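Local coordinates for ribosomal RNA small subunit methyltransferase E (Thermotoga maritima, PDB 1Z85), which probably methylates the N3 position of uridine 1498 in 16S ribosomal RNA, using S-adenosyl-L-methionine as the methyl donor, at residues Val134-Ala139 / Tyr145-Val150. Sequence-based numbering, arbitrary orientation.
Sequences VVREAA and YLFPKV
Ala-139 and Phe-147 bring the two backbones nearest, their CA atoms 6.6 Å apart, where the helix 134-139 faces the segment 145-150, a loop that runs extended from Leu-146 and becomes a strand at Lys-149. The helix keeps its own bonds, such as Ala-139 N to Val-135 O, while the backbone of Lys-149 bonds to Asp-112 and Ile-114. This is the second half of a beta-alpha-beta unit, helix 128-142 leading into strand 149-152, the outermost strand of this chain's parallel sheet in the SPOUT methyltransferase domain.

The Phe-147 ring reaches to the helix. With CG anti to the carbonyl carbon (chi1 -70°), the ring lies obliquely against the helix: CE1 meets Ala-139 CB at a tight 3.3 Å, and CE2 lies 3.9 Å from Arg-136 CA. A methyl suits position 139, where helix and ring come so close. One turn earlier, Val-135 divides its branches. CG1, anti to the backbone N (chi1 165°), lies 4.0 Å from Phe-147 CB and equally near Pro-148 CD, whereas CG2 passes Val-150 CG1 at 4.1 Å. Beta-branching lets this short residue touch three partners, and the rigid proline offers carbon to it without a backbone N-H to satisfy. Arg-136 lends the ring its aliphatic CG, its guanidinium turning to Glu-32 and Asp-29 in salt bridges.

Tyr-18 of strand 16-22 also meets the Phe-147 ring, so the aromatic joins the helix to the neighbouring N-terminal sheet. Were this ring cut back to an alanine, the Ala-139 methyl and Tyr-18 would probably lose their shared aromatic partner, leaving a gap beside the helix. Across these segments the contact is apolar, resting on the fit of carbon surfaces and probably on their partial burial, with the charges kept to its margin.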
loop_
_atom_site.group_PDB
_atom_site.type_symbol
_atom_site.label_atom_id
_atom_site.label_comp_id
_atom_site.label_asym_id
_atom_site.label_seq_id
_atom_site.Cartn_x
_atom_site.Cartn_y
_atom_site.Cartn_z
ATOM N N VAL B 134 2.061 18.057 5.435
ATOM C CA VAL B 134 1.757 16.762 4.827
ATOM C C VAL B 134 0.635 16.154 5.654
ATOM O O VAL B 134 -0.314 15.605 5.110
ATOM C CB VAL B 134 2.995 15.783 4.841
ATOM C CG1 VAL B 134 2.592 14.409 4.324
ATOM C CG2 VAL B 134 4.137 16.290 3.992
ATOM N N VAL B 135 0.767 16.225 6.977
ATOM C CA VAL B 135 -0.309 15.800 7.893
ATOM C C VAL B 135 -1.645 16.523 7.648
ATOM O O VAL B 135 -2.708 15.914 7.519
ATOM C CB VAL B 135 0.125 16.035 9.362
ATOM C CG1 VAL B 135 -1.077 15.953 10.295
ATOM C CG2 VAL B 135 1.224 15.036 9.728
ATOM N N ARG B 136 -1.584 17.832 7.571
ATOM C CA ARG B 136 -2.777 18.608 7.288
ATOM C C ARG B 136 -3.430 18.129 5.987
ATOM O O ARG B 136 -4.601 17.873 5.940
ATOM C CB ARG B 136 -2.403 20.080 7.188
ATOM C CG ARG B 136 -3.578 20.972 6.929
ATOM C CD ARG B 136 -3.234 22.123 6.018
ATOM N NE ARG B 136 -2.345 23.035 6.708
ATOM C CZ ARG B 136 -2.291 24.349 6.516
ATOM N NH1 ARG B 136 -3.085 24.973 5.636
ATOM N NH2 ARG B 136 -1.428 25.047 7.239
ATOM N N GLU B 137 -2.673 18.053 4.906
ATOM C CA GLU B 137 -3.295 17.790 3.608
ATOM C C GLU B 137 -3.876 16.390 3.606
ATOM O O GLU B 137 -4.969 16.197 3.134
ATOM C CB GLU B 137 -2.307 17.998 2.437
ATOM C CG GLU B 137 -1.855 19.499 2.230
ATOM C CD GLU B 137 -3.000 20.488 1.859
ATOM O OE1 GLU B 137 -4.178 20.090 1.744
ATOM O OE2 GLU B 137 -2.727 21.685 1.680
ATOM N N ALA B 138 -3.158 15.430 4.176
ATOM C CA ALA B 138 -3.679 14.048 4.319
ATOM C C ALA B 138 -4.942 13.956 5.170
ATOM O O ALA B 138 -5.929 13.313 4.789
ATOM C CB ALA B 138 -2.605 13.127 4.899
ATOM N N ALA B 139 -4.921 14.577 6.329
ATOM C CA ALA B 139 -6.089 14.615 7.196
ATOM C C ALA B 139 -7.291 15.248 6.505
ATOM O O ALA B 139 -8.399 14.758 6.642
ATOM C CB ALA B 139 -5.726 15.379 8.478
ATOM N N TYR B 145 -10.376 14.695 11.980
ATOM C CA TYR B 145 -10.574 15.957 12.671
ATOM C C TYR B 145 -9.541 16.217 13.756
ATOM O O TYR B 145 -9.258 17.388 14.090
ATOM C CB TYR B 145 -11.996 16.032 13.257
ATOM C CG TYR B 145 -13.026 16.079 12.171
ATOM C CD1 TYR B 145 -13.495 14.912 11.585
ATOM C CD2 TYR B 145 -13.507 17.287 11.702
ATOM C CE1 TYR B 145 -14.448 14.947 10.562
ATOM C CE2 TYR B 145 -14.456 17.338 10.685
ATOM C CZ TYR B 145 -14.917 16.165 10.119
ATOM O OH TYR B 145 -15.827 16.203 9.102
ATOM N N LEU B 146 -9.003 15.135 14.316
ATOM C CA LEU B 146 -7.953 15.231 15.319
ATOM C C LEU B 146 -6.679 14.739 14.662
ATOM O O LEU B 146 -6.547 13.573 14.372
ATOM C CB LEU B 146 -8.308 14.414 16.579
ATOM C CG LEU B 146 -7.213 14.369 17.668
ATOM C CD1 LEU B 146 -6.922 15.733 18.312
ATOM C CD2 LEU B 146 -7.542 13.379 18.761
ATOM N N PHE B 147 -5.752 15.651 14.396
ATOM C CA PHE B 147 -4.564 15.334 13.588
ATOM C C PHE B 147 -3.582 14.618 14.518
ATOM O O PHE B 147 -3.566 14.942 15.706
ATOM C CB PHE B 147 -3.910 16.649 13.067
ATOM C CG PHE B 147 -4.710 17.408 11.998
ATOM C CD1 PHE B 147 -5.940 16.973 11.542
ATOM C CD2 PHE B 147 -4.214 18.587 11.481
ATOM C CE1 PHE B 147 -6.662 17.699 10.587
ATOM C CE2 PHE B 147 -4.928 19.323 10.508
ATOM C CZ PHE B 147 -6.132 18.872 10.064
ATOM N N PRO B 148 -2.721 13.697 13.990
ATOM C CA PRO B 148 -1.599 13.241 14.792
ATOM C C PRO B 148 -0.649 14.391 15.128
ATOM O O PRO B 148 -0.497 15.330 14.342
ATOM C CB PRO B 148 -0.880 12.220 13.889
ATOM C CG PRO B 148 -1.283 12.579 12.511
ATOM C CD PRO B 148 -2.690 13.094 12.652
ATOM N N LYS B 149 -0.027 14.293 16.299
ATOM C CA LYS B 149 1.009 15.196 16.702
ATOM C C LYS B 149 2.298 14.744 16.032
ATOM O O LYS B 149 2.407 13.588 15.681
ATOM C CB LYS B 149 1.210 15.163 18.226
ATOM C CG LYS B 149 -0.033 15.213 19.095
ATOM C CD LYS B 149 -0.951 16.396 18.829
ATOM C CE LYS B 149 -2.096 16.455 19.884
ATOM N NZ LYS B 149 -3.253 17.342 19.504
ATOM N N VAL B 150 3.248 15.672 15.834
ATOM C CA VAL B 150 4.590 15.376 15.306
ATOM C C VAL B 150 5.639 15.925 16.276
ATOM O O VAL B 150 5.444 16.967 16.859
ATOM C CB VAL B 150 4.823 15.938 13.870
ATOM C CG1 VAL B 150 3.823 15.283 12.851
ATOM C CG2 VAL B 150 4.728 17.443 13.852
#